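Long-range contacts in F420-reducing hydrogenase, subunit beta (Methanothermobacter marburgensis, PDB 4OMF), which probably serves as the FAD- and iron-sulfur-carrying subunit that passes electrons from hydrogen oxidation to coenzyme F420 in a hydrogenase complex: residues V10-T15 against F239-I244; G26-G31 against S217-R222; T30-Y35 against K231-A236. One frame throughout, in Å; residues are numbered along the deposited sequence. Where two conformers were deposited one is given.

Contact 1 of 3, residues V10-T15 against F239-I244; sequences VSARST and FETKPI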
loop_
_atom_site.group_PDB
_atom_site.type_symbol
_atom_site.label_atom_id
_atom_site.label_comp_id
_atom_site.label_asym_id
_atom_site.label_seq_id
_atom_site.Cartn_x
_atom_site.Cartn_y
_atom_site.Cartn_z
ATOM N N VAL C 10 34.526 20.054 -28.667
ATOM C CA VAL C 10 35.593 19.434 -29.438
ATOM C C VAL C 10 35.160 18.048 -29.913
ATOM O O VAL C 10 34.176 17.483 -29.413
ATOM C CB VAL C 10 36.899 19.286 -28.611
ATOM C CG1 VAL C 10 37.456 20.673 -28.224
ATOM C CG2 VAL C 10 36.683 18.390 -27.363
ATOM N N SER C 11 35.911 17.505 -30.865
ATOM C CA SER C 11 35.812 16.089 -31.204
ATOM C C SER C 11 36.953 15.362 -30.486
ATOM O O SER C 11 38.088 15.849 -30.504
ATOM C CB SER C 11 35.901 15.876 -32.725
ATOM O OG SER C 11 35.410 14.586 -33.074
ATOM N N ALA C 12 36.666 14.229 -29.839
ATOM C CA ALA C 12 37.709 13.568 -29.051
ATOM C C ALA C 12 37.613 12.053 -29.048
ATOM O O ALA C 12 36.555 11.458 -29.310
ATOM C CB ALA C 12 37.708 14.096 -27.590
ATOM N N ARG C 13 38.748 11.436 -28.738
ATOM C CA ARG C 13 38.865 9.981 -28.691
ATOM C C ARG C 13 39.882 9.591 -27.622
ATOM O O ARG C 13 40.927 10.228 -27.484
ATOM C CB ARG C 13 39.274 9.443 -30.070
ATOM C CG ARG C 13 39.548 7.949 -30.167
ATOM C CD ARG C 13 39.648 7.546 -31.637
ATOM N NE ARG C 13 40.081 6.165 -31.858
ATOM C CZ ARG C 13 39.301 5.091 -31.747
ATOM N NH1 ARG C 13 38.029 5.208 -31.386
ATOM N NH2 ARG C 13 39.809 3.891 -31.989
ATOM N N SER C 14 39.573 8.553 -26.848
ATOM C CA SER C 14 40.521 8.036 -25.865
ATOM C C SER C 14 41.792 7.571 -26.574
ATOM O O SER C 14 41.708 7.102 -27.703
ATOM C CB SER C 14 39.903 6.876 -25.096
ATOM O OG SER C 14 40.907 6.173 -24.392
ATOM N N THR C 15 42.954 7.711 -25.927
ATOM C CA THR C 15 44.210 7.209 -26.486
ATOM C C THR C 15 44.562 5.828 -25.957
ATOM O O THR C 15 45.594 5.248 -26.331
ATOM C CB THR C 15 45.405 8.146 -26.171
ATOM O OG1 THR C 15 45.486 8.350 -24.757
ATOM C CG2 THR C 15 45.253 9.499 -26.881
ATOM N N PHE C 239 43.344 11.829 -23.883
ATOM C CA PHE C 239 42.479 12.067 -25.039
ATOM C C PHE C 239 43.201 12.834 -26.134
ATOM O O PHE C 239 44.053 13.682 -25.861
ATOM C CB PHE C 239 41.213 12.849 -24.656
ATOM C CG PHE C 239 40.318 12.130 -23.699
ATOM C CD1 PHE C 239 40.263 12.508 -22.369
ATOM C CD2 PHE C 239 39.531 11.074 -24.129
ATOM C CE1 PHE C 239 39.438 11.843 -21.479
ATOM C CE2 PHE C 239 38.704 10.416 -23.249
ATOM C CZ PHE C 239 38.665 10.798 -21.919
ATOM N N GLU C 240 42.865 12.490 -27.372
ATOM C CA GLU C 240 43.222 13.255 -28.562
ATOM C C GLU C 240 41.994 14.091 -28.922
ATOM O O GLU C 240 40.874 13.582 -28.872
ATOM C CB GLU C 240 43.615 12.311 -29.714
ATOM C CG GLU C 240 44.124 12.978 -30.991
ATOM C CD GLU C 240 44.250 11.989 -32.161
ATOM O OE1 GLU C 240 44.099 10.761 -31.931
ATOM O OE2 GLU C 240 44.481 12.444 -33.308
ATOM N N THR C 241 42.184 15.370 -29.258
ATOM C CA THR C 241 41.042 16.230 -29.601
ATOM C C THR C 241 41.256 17.013 -30.894
ATOM O O THR C 241 42.390 17.318 -31.270
ATOM C CB THR C 241 40.717 17.260 -28.474
ATOM O OG1 THR C 241 41.732 18.275 -28.418
ATOM C CG2 THR C 241 40.623 16.573 -27.137
ATOM N N LYS C 242 40.151 17.338 -31.559
ATOM C CA LYS C 242 40.142 18.218 -32.729
ATOM C C LYS C 242 39.049 19.277 -32.541
ATOM O O LYS C 242 37.977 18.966 -32.006
ATOM C CB LYS C 242 39.882 17.416 -34.017
ATOM C CG LYS C 242 40.722 16.143 -34.172
ATOM C CD LYS C 242 40.421 15.372 -35.475
ATOM C CE LYS C 242 41.500 14.316 -35.735
ATOM N NZ LYS C 242 41.276 13.515 -36.971
ATOM N N PRO C 243 39.304 20.528 -32.977
ATOM C CA PRO C 243 38.218 21.518 -32.996
ATOM C C PRO C 243 37.007 20.976 -33.752
ATOM O O PRO C 243 37.170 20.373 -34.814
ATOM C CB PRO C 243 38.842 22.715 -33.728
ATOM C CG PRO C 243 40.300 22.583 -33.464
ATOM C CD PRO C 243 40.578 21.099 -33.449
ATOM N N ILE C 244 35.814 21.161 -33.194
ATOM C CA ILE C 244 34.613 20.595 -33.790
ATOM C C ILE C 244 34.322 21.218 -35.169
ATOM O O ILE C 244 33.686 20.587 -36.008
ATOM C CB ILE C 244 33.389 20.763 -32.849
ATOM C CG1 ILE C 244 32.267 19.801 -33.245
ATOM C CG2 ILE C 244 32.909 22.202 -32.811
ATOM C CD1 ILE C 244 32.643 18.321 -33.147
#
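Residues 10-14 and 239-243 run antiparallel as neighbouring strands, their axes 4.5 Å apart at closest approach and 159° between their directions, with Ser-11/Lys-242 and Arg-13/Glu-240 as the hydrogen-bonded pairs. Each pair exchanges two backbone bonds: Ser-11 N to Lys-242 O and Lys-242 N to Ser-11 O are both 2.8 Å long, and those between Arg-13 and Glu-240 are slightly longer. At the non-hydrogen-bonded Ala-12/Thr-241 pair the CA atoms come closer, and a CA-H...O contact of 3.1 Å joins Thr-241 CA to Ser-11 O. Ala-12 CB meets Thr-241 CG2 at 3.9 Å; with CG2 anti to its carbonyl carbon (OG1 at chi1 71°), the threonine brings this methyl to the alanine. The other face carries Ser-11, Arg-13, Glu-240 and Lys-242. Arg-13 and Glu-240 make no salt bridge there; Arg-13 NH1 instead donates to Gly-215 O, and Trp-216 lies against both side chains. Toward the start of strand 239-243, Phe-239 CD2 reaches Ser-14 CA at 3.6 Å, an oblique approach, while Arg-13 O sits at the edge of the ring. Just past the strand's other end, Ile-244 CD1 touches Ser-11 CB at 4.1 Å. The pairing adds 239-243, late in the sequence, to the mixed sheet as an outermost strand within this chain, next to early strand 8-14, which has 217-221 on its other side. Helix 224-235 covers the Ala-12/Thr-241 face through Phe-230 and Val-234, and Phe-239 packs against Ile-28 and Leu-32 of helix 28-39.

Contact 2 of 3, residues G26-G31 against S217-R222; sequences GGIVTG and STVITR. With FAD (flavin-adenine dinucleotide), chain R.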
loop_
_atom_site.group_PDB
_atom_site.type_symbol
_atom_site.label_atom_id
_atom_site.label_comp_id
_atom_site.label_asym_id
_atom_site.label_seq_id
_atom_site.Cartn_x
_atom_site.Cartn_y
_atom_site.Cartn_z
ATOM N N GLY C 26 33.978 7.359 -28.697
ATOM C CA GLY C 26 35.354 7.774 -28.422
ATOM C C GLY C 26 35.911 7.270 -27.091
ATOM O O GLY C 26 37.093 7.429 -26.800
ATOM N N GLY C 27 35.068 6.650 -26.274
ATOM C CA GLY C 27 35.511 6.193 -24.969
ATOM C C GLY C 27 35.702 7.343 -24.001
ATOM O O GLY C 27 36.547 7.292 -23.105
ATOM N N ILE C 28 34.906 8.385 -24.180
ATOM C CA ILE C 28 35.025 9.564 -23.346
ATOM C C ILE C 28 34.545 9.268 -21.926
ATOM O O ILE C 28 35.167 9.689 -20.950
ATOM C CB ILE C 28 34.223 10.744 -23.933
ATOM C CG1 ILE C 28 34.599 10.980 -25.395
ATOM C CG2 ILE C 28 34.414 12.007 -23.090
ATOM C CD1 ILE C 28 36.087 11.210 -25.667
ATOM N N VAL C 29 33.445 8.537 -21.797
ATOM C CA VAL C 29 32.924 8.286 -20.468
ATOM C C VAL C 29 33.868 7.399 -19.682
ATOM O O VAL C 29 34.266 7.744 -18.564
ATOM C CB VAL C 29 31.539 7.635 -20.499
ATOM C CG1 VAL C 29 31.039 7.417 -19.058
ATOM C CG2 VAL C 29 30.586 8.532 -21.279
ATOM N N THR C 30 34.242 6.269 -20.265
ATOM C CA THR C 30 35.115 5.334 -19.549
ATOM C C THR C 30 36.495 5.964 -19.269
ATOM O O THR C 30 37.033 5.851 -18.166
ATOM C CB THR C 30 35.297 4.014 -20.332
ATOM O OG1 THR C 30 34.026 3.352 -20.464
ATOM C CG2 THR C 30 36.282 3.097 -19.607
ATOM N N GLY C 31 37.058 6.626 -20.272
ATOM C CA GLY C 31 38.338 7.301 -20.139
ATOM C C GLY C 31 38.337 8.402 -19.085
ATOM O O GLY C 31 39.284 8.536 -18.309
ATOM N N SER C 217 34.056 11.175 -30.542
ATOM C CA SER C 217 32.914 11.728 -29.798
ATOM C C SER C 217 32.901 13.245 -29.829
ATOM O O SER C 217 33.958 13.872 -29.818
ATOM C CB SER C 217 32.940 11.297 -28.335
ATOM O OG SER C 217 32.743 9.911 -28.186
ATOM N N THR C 218 31.703 13.824 -29.809
ATOM C CA THR C 218 31.536 15.266 -29.663
ATOM C C THR C 218 31.386 15.584 -28.180
ATOM O O THR C 218 30.456 15.104 -27.520
ATOM C CB THR C 218 30.324 15.766 -30.453
ATOM O OG1 THR C 218 30.464 15.378 -31.831
ATOM C CG2 THR C 218 30.195 17.272 -30.344
ATOM N N VAL C 219 32.334 16.362 -27.656
ATOM C CA VAL C 219 32.462 16.589 -26.213
ATOM C C VAL C 219 32.208 18.051 -25.867
ATOM O O VAL C 219 32.943 18.936 -26.296
ATOM C CB VAL C 219 33.873 16.209 -25.706
ATOM C CG1 VAL C 219 33.991 16.430 -24.200
ATOM C CG2 VAL C 219 34.198 14.767 -26.058
ATOM N N ILE C 220 31.177 18.279 -25.073
ATOM C CA ILE C 220 30.767 19.625 -24.688
ATOM C C ILE C 220 31.101 19.835 -23.215
ATOM O O ILE C 220 30.504 19.178 -22.363
ATOM C CB ILE C 220 29.254 19.805 -24.896
ATOM C CG1 ILE C 220 28.881 19.640 -26.372
ATOM C CG2 ILE C 220 28.811 21.170 -24.387
ATOM C CD1 ILE C 220 27.379 19.495 -26.591
ATOM N N THR C 221 32.063 20.707 -22.901
ATOM C CA THR C 221 32.340 20.997 -21.490
ATOM C C THR C 221 31.451 22.156 -21.054
ATOM O O THR C 221 31.205 23.072 -21.830
ATOM C CB THR C 221 33.833 21.336 -21.217
ATOM O OG1 THR C 221 34.254 22.382 -22.082
ATOM C CG2 THR C 221 34.713 20.118 -21.465
ATOM N N ARG C 222 30.954 22.109 -19.820
ATOM C CA ARG C 222 29.956 23.073 -19.383
ATOM C C ARG C 222 30.303 23.774 -18.065
ATOM O O ARG C 222 30.371 25.007 -18.014
ATOM C CB ARG C 222 28.579 22.389 -19.250
ATOM C CG ARG C 222 28.098 21.646 -20.502
ATOM C CD ARG C 222 26.643 21.154 -20.354
ATOM N NE ARG C 222 26.176 20.444 -21.554
ATOM C CZ ARG C 222 25.642 21.039 -22.616
ATOM N NH1 ARG C 222 25.492 22.369 -22.655
ATOM N NH2 ARG C 222 25.250 20.302 -23.653
HETATM P PA FAD R . 31.903 4.320 -23.189
HETATM O O1A FAD R . 31.419 3.312 -24.199
HETATM O O2A FAD R . 33.334 4.427 -22.754
HETATM O O5B FAD R . 31.031 4.121 -21.871
HETATM C C5B FAD R . 29.609 4.183 -22.055
HETATM C C4B FAD R . 28.990 4.556 -20.706
HETATM O O4B FAD R . 27.576 4.687 -20.862
HETATM C C3B FAD R . 29.247 3.454 -19.686
HETATM O O3B FAD R . 29.754 3.986 -18.452
HETATM C C2B FAD R . 27.863 2.862 -19.461
HETATM O O2B FAD R . 27.706 2.440 -18.097
HETATM C C1B FAD R . 26.923 4.003 -19.805
HETATM N N9A FAD R . 25.629 3.472 -20.266
HETATM C C8A FAD R . 25.454 2.572 -21.251
HETATM N N7A FAD R . 24.138 2.311 -21.431
HETATM C C5A FAD R . 23.463 3.077 -20.530
HETATM C C6A FAD R . 22.041 3.272 -20.165
HETATM N N6A FAD R . 21.049 2.587 -20.793
HETATM N N1A FAD R . 21.776 4.158 -19.192
HETATM C C2A FAD R . 22.743 4.825 -18.526
HETATM N N3A FAD R . 24.064 4.691 -18.792
HETATM C C4A FAD R . 24.456 3.839 -19.773
HETATM N N1 FAD R . 24.446 9.345 -28.479
HETATM C C2 FAD R . 24.132 10.351 -29.390
HETATM O O2 FAD R . 25.059 10.910 -30.010
HETATM N N3 FAD R . 22.799 10.667 -29.614
HETATM C C4 FAD R . 21.792 10.038 -28.912
HETATM O O4 FAD R . 20.606 10.382 -29.117
HETATM C C4X FAD R . 22.038 8.663 -28.542
HETATM N N5 FAD R . 20.897 7.968 -27.893
HETATM C C5X FAD R . 21.266 7.371 -26.603
HETATM C C6 FAD R . 20.205 6.753 -25.920
HETATM C C7 FAD R . 20.466 5.965 -24.793
HETATM C C7M FAD R . 19.321 5.302 -24.038
HETATM C C8 FAD R . 21.789 5.800 -24.388
HETATM C C8M FAD R . 22.203 4.968 -23.189
HETATM C C9 FAD R . 22.861 6.405 -25.079
HETATM C C9A FAD R . 22.611 7.124 -26.254
HETATM N N10 FAD R . 23.668 7.819 -26.897
HETATM C C10 FAD R . 23.452 8.473 -28.096
HETATM C "C1'" FAD R . 25.023 7.950 -26.325
HETATM C "C2'" FAD R . 26.010 6.924 -26.817
HETATM O "O2'" FAD R . 25.457 5.826 -27.383
HETATM C "C3'" FAD R . 27.040 6.736 -25.968
HETATM O "O3'" FAD R . 26.702 6.061 -24.842
HETATM C "C4'" FAD R . 27.965 7.919 -25.736
HETATM O "O4'" FAD R . 28.455 8.472 -26.976
HETATM C "C5'" FAD R . 29.134 7.531 -24.824
HETATM O "O5'" FAD R . 30.079 6.765 -25.557
HETATM P P FAD R . 31.580 6.583 -25.033
HETATM O O1P FAD R . 32.092 7.965 -24.695
HETATM O O2P FAD R . 32.358 5.759 -26.017
HETATM O O3P FAD R . 31.365 5.788 -23.629
#
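Ile-28 CG1 and Ser-217 CB stand only 3.4 Å apart, tighter than usual carbon packing, right beside a polar bond: Ser-217 OG accepts from Gly-26 N at 2.9 Å, with an N-H...O angle of 145°. The serine's first torsion makes that bond possible, setting OG beside its own backbone N and anti to the carbonyl carbon (chi1 -66°). Two residues along the strand, the Val-219 and Ile-28 side chains cross obliquely, Val-219 CG2 lying 3.9 Å from Ile-28 CG1. Strand 217-221 thus meets the loop and first turn of helix 28-39, whose backbone N-H groups bond to the FAD diphosphate. Gly-27, at the N-cap with positive phi, gives its N to FAD O2P at 2.9 Å. Val-29 N bonds to FAD O1P at 3.2 Å, and Ile-28 N adds a weak bond to the same oxygen. Thr-30 grips the other phosphate twice, through its N and through OG1, which lies 2.6 Å from FAD O2A. Asp-25, Gln-24 and Gly-73 are among the further residues hydrogen-bonded to the cofactor. Such a glycine-containing turn leading into a helix is a common way of holding a dinucleotide diphosphate. The positive end of the helix dipole would be expected to help stabilise the phosphates' negative charge, and Ser-217, bonded to Gly-26 N, probably acts as a second-shell residue that helps position the loop.

Contact 3 of 3, residues T30-Y35 against K231-A236; sequences TGLLAY and KQAVEA. With FAD (flavin-adenine dinucleotide), chain R.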
loop_
_atom_site.group_PDB
_atom_site.type_symbol
_atom_site.label_atom_id
_atom_site.label_comp_id
_atom_site.label_asym_id
_atom_site.label_seq_id
_atom_site.Cartn_x
_atom_site.Cartn_y
_atom_site.Cartn_z
ATOM N N THR C 30 34.242 6.269 -20.265
ATOM C CA THR C 30 35.115 5.334 -19.549
ATOM C C THR C 30 36.495 5.964 -19.269
ATOM O O THR C 30 37.033 5.851 -18.166
ATOM C CB THR C 30 35.297 4.014 -20.332
ATOM O OG1 THR C 30 34.026 3.352 -20.464
ATOM C CG2 THR C 30 36.282 3.097 -19.607
ATOM N N GLY C 31 37.058 6.626 -20.272
ATOM C CA GLY C 31 38.338 7.301 -20.139
ATOM C C GLY C 31 38.337 8.402 -19.085
ATOM O O GLY C 31 39.284 8.536 -18.309
ATOM N N LEU C 32 37.276 9.191 -19.037
ATOM C CA LEU C 32 37.251 10.312 -18.108
ATOM C C LEU C 32 36.996 9.871 -16.671
ATOM O O LEU C 32 37.638 10.381 -15.738
ATOM C CB LEU C 32 36.200 11.329 -18.530
ATOM C CG LEU C 32 36.300 12.694 -17.854
ATOM C CD1 LEU C 32 37.658 13.353 -18.098
ATOM C CD2 LEU C 32 35.163 13.560 -18.371
ATOM N N LEU C 33 36.094 8.908 -16.485
ATOM C CA LEU C 33 35.841 8.361 -15.155
ATOM C C LEU C 33 37.085 7.640 -14.664
ATOM O O LEU C 33 37.435 7.707 -13.481
ATOM C CB LEU C 33 34.635 7.402 -15.155
ATOM C CG LEU C 33 33.286 8.102 -15.377
ATOM C CD1 LEU C 33 32.168 7.063 -15.536
ATOM C CD2 LEU C 33 32.981 9.073 -14.259
ATOM N N ALA C 34 37.767 6.956 -15.575
ATOM C CA ALA C 34 38.982 6.229 -15.187
ATOM C C ALA C 34 40.077 7.201 -14.766
ATOM O O ALA C 34 40.813 6.951 -13.812
ATOM C CB ALA C 34 39.475 5.340 -16.329
ATOM N N TYR C 35 40.183 8.316 -15.478
ATOM C CA TYR C 35 41.185 9.316 -15.147
ATOM C C TYR C 35 40.882 9.931 -13.778
ATOM O O TYR C 35 41.781 10.084 -12.939
ATOM C CB TYR C 35 41.232 10.412 -16.213
ATOM C CG TYR C 35 42.090 11.568 -15.797
ATOM C CD1 TYR C 35 43.472 11.442 -15.792
ATOM C CD2 TYR C 35 41.530 12.775 -15.391
ATOM C CE1 TYR C 35 44.283 12.480 -15.410
ATOM C CE2 TYR C 35 42.340 13.828 -14.998
ATOM C CZ TYR C 35 43.718 13.667 -15.013
ATOM O OH TYR C 35 44.553 14.687 -14.629
ATOM N N LYS C 231 39.928 18.966 -19.471
ATOM C CA LYS C 231 41.166 19.579 -19.942
ATOM C C LYS C 231 42.393 18.913 -19.315
ATOM O O LYS C 231 43.403 18.687 -20.002
ATOM C CB LYS C 231 41.193 21.089 -19.650
ATOM C CG LYS C 231 40.241 21.950 -20.486
ATOM C CD LYS C 231 40.501 21.836 -21.984
ATOM C CE LYS C 231 39.942 23.050 -22.753
ATOM N NZ LYS C 231 38.446 23.169 -22.672
ATOM N N GLN C 232 42.309 18.615 -18.019
ATOM C CA GLN C 232 43.366 17.875 -17.304
ATOM C C GLN C 232 43.709 16.549 -17.971
ATOM O O GLN C 232 44.882 16.203 -18.099
ATOM C CB GLN C 232 42.957 17.586 -15.856
ATOM C CG GLN C 232 43.413 18.583 -14.824
ATOM C CD GLN C 232 43.010 18.156 -13.423
ATOM O OE1 GLN C 232 42.167 18.794 -12.793
ATOM N NE2 GLN C 232 43.591 17.052 -12.938
ATOM N N ALA C 233 42.677 15.789 -18.349
ATOM C CA ALA C 233 42.874 14.474 -18.952
ATOM C C ALA C 233 43.528 14.598 -20.321
ATOM O O ALA C 233 44.380 13.795 -20.677
ATOM C CB ALA C 233 41.548 13.725 -19.055
ATOM N N VAL C 234 43.127 15.612 -21.081
ATOM C CA VAL C 234 43.719 15.865 -22.381
ATOM C C VAL C 234 45.186 16.194 -22.218
ATOM O O VAL C 234 46.038 15.638 -22.909
ATOM C CB VAL C 234 43.033 17.029 -23.107
ATOM C CG1 VAL C 234 43.770 17.346 -24.419
ATOM C CG2 VAL C 234 41.557 16.709 -23.346
ATOM N N GLU C 235 45.467 17.112 -21.298
ATOM C CA GLU C 235 46.838 17.535 -21.035
ATOM C C GLU C 235 47.679 16.333 -20.598
ATOM O O GLU C 235 48.867 16.258 -20.895
ATOM C CB GLU C 235 46.864 18.650 -19.977
ATOM C CG GLU C 235 48.255 19.036 -19.480
ATOM C CD GLU C 235 49.171 19.574 -20.577
ATOM O OE1 GLU C 235 48.661 20.066 -21.611
ATOM O OE2 GLU C 235 50.412 19.503 -20.402
ATOM N N ALA C 236 47.048 15.372 -19.926
ATOM C CA ALA C 236 47.769 14.186 -19.486
ATOM C C ALA C 236 47.892 13.153 -20.616
ATOM O O ALA C 236 48.478 12.093 -20.438
ATOM C CB ALA C 236 47.095 13.583 -18.282
HETATM P PA FAD R . 31.903 4.320 -23.189
HETATM O O1A FAD R . 31.419 3.312 -24.199
HETATM O O2A FAD R . 33.334 4.427 -22.754
HETATM O O5B FAD R . 31.031 4.121 -21.871
HETATM C C5B FAD R . 29.609 4.183 -22.055
HETATM C C4B FAD R . 28.990 4.556 -20.706
HETATM O O4B FAD R . 27.576 4.687 -20.862
HETATM C C3B FAD R . 29.247 3.454 -19.686
HETATM O O3B FAD R . 29.754 3.986 -18.452
HETATM C C2B FAD R . 27.863 2.862 -19.461
HETATM O O2B FAD R . 27.706 2.440 -18.097
HETATM C C1B FAD R . 26.923 4.003 -19.805
HETATM N N9A FAD R . 25.629 3.472 -20.266
HETATM C C8A FAD R . 25.454 2.572 -21.251
HETATM N N7A FAD R . 24.138 2.311 -21.431
HETATM C C5A FAD R . 23.463 3.077 -20.530
HETATM C C6A FAD R . 22.041 3.272 -20.165
HETATM N N6A FAD R . 21.049 2.587 -20.793
HETATM N N1A FAD R . 21.776 4.158 -19.192
HETATM C C2A FAD R . 22.743 4.825 -18.526
HETATM N N3A FAD R . 24.064 4.691 -18.792
HETATM C C4A FAD R . 24.456 3.839 -19.773
HETATM N N1 FAD R . 24.446 9.345 -28.479
HETATM C C2 FAD R . 24.132 10.351 -29.390
HETATM O O2 FAD R . 25.059 10.910 -30.010
HETATM N N3 FAD R . 22.799 10.667 -29.614
HETATM C C4 FAD R . 21.792 10.038 -28.912
HETATM O O4 FAD R . 20.606 10.382 -29.117
HETATM C C4X FAD R . 22.038 8.663 -28.542
HETATM N N5 FAD R . 20.897 7.968 -27.893
HETATM C C5X FAD R . 21.266 7.371 -26.603
HETATM C C6 FAD R . 20.205 6.753 -25.920
HETATM C C7 FAD R . 20.466 5.965 -24.793
HETATM C C7M FAD R . 19.321 5.302 -24.038
HETATM C C8 FAD R . 21.789 5.800 -24.388
HETATM C C8M FAD R . 22.203 4.968 -23.189
HETATM C C9 FAD R . 22.861 6.405 -25.079
HETATM C C9A FAD R . 22.611 7.124 -26.254
HETATM N N10 FAD R . 23.668 7.819 -26.897
HETATM C C10 FAD R . 23.452 8.473 -28.096
HETATM C "C1'" FAD R . 25.023 7.950 -26.325
HETATM C "C2'" FAD R . 26.010 6.924 -26.817
HETATM O "O2'" FAD R . 25.457 5.826 -27.383
HETATM C "C3'" FAD R . 27.040 6.736 -25.968
HETATM O "O3'" FAD R . 26.702 6.061 -24.842
HETATM C "C4'" FAD R . 27.965 7.919 -25.736
HETATM O "O4'" FAD R . 28.455 8.472 -26.976
HETATM C "C5'" FAD R . 29.134 7.531 -24.824
HETATM O "O5'" FAD R . 30.079 6.765 -25.557
HETATM P P FAD R . 31.580 6.583 -25.033
HETATM O O1P FAD R . 32.092 7.965 -24.695
HETATM O O2P FAD R . 32.358 5.759 -26.017
HETATM O O3P FAD R . 31.365 5.788 -23.629
#
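Tyr-35 lays one face of its ring over Ala-233 where two alpha-helices, 28-39 and 224-235, cross nearly at right angles (92°) beside the mixed sheet. The axes of their short segments pass 10.3 Å apart, a separation bridged mainly by the tyrosine. With CG anti to the backbone N, its ring extends from helix 28-39 to lie flat against the other helix. Ala-233 CA stands 4.0 Å from the ring centroid and just 9° off the ring normal, a CH-pi contact almost directly above the centre. The methyl meets the same face nearer the ring's root, with Ala-233 CB 3.8 Å from Tyr-35 CD2. Ala-236, three residues on and just past the helix, brings its CB obliquely to within 4.2 Å of Tyr-35 CE1. With only a methyl at Ala-233, the ring comes close to the helix backbone. Leu-32, one turn earlier on the tyrosine's helix, completes the apolar patch by bringing CD1 to 4.0 Å from Ala-233 CB. Phe-239 of the following strand touches both Leu-32 and Ala-233, continuing the apolar layer toward the sheet, whereas Leu-238 packs on Tyr-35. The start of the same helix is at the FAD, so cofactor binding and helix packing fall on different turns. Gln-232 approaches the phenol end at about a right angle, its amide plane 81° from the ring. Its NE2 donates to Tyr-35 OH over 3.1 Å, with the hydroxyl oxygen tilted out of the amide plane.

Contacts 2 and 3 both use helix 28-39, and their centres lie about 9 Å apart; both are nested along the chain within the loop closed by contact 1. Contact 1 is about 8 Å from contact 2 and about 11 Å from contact 3, centre to centre. Strand 8-14 neighbours strand 217-221 in the mixed sheet, while 217-221, helix 224-235 and strand 239-243 follow one another along the chain. Phe-239 joins the three sites: its CE2 lies 3.7 Å from Ile-28 CD1, and its CE1 3.7 Å from Ala-233 CB. N-terminal and C-terminal parts of the sequence thereby combine around the helix whose start binds FAD.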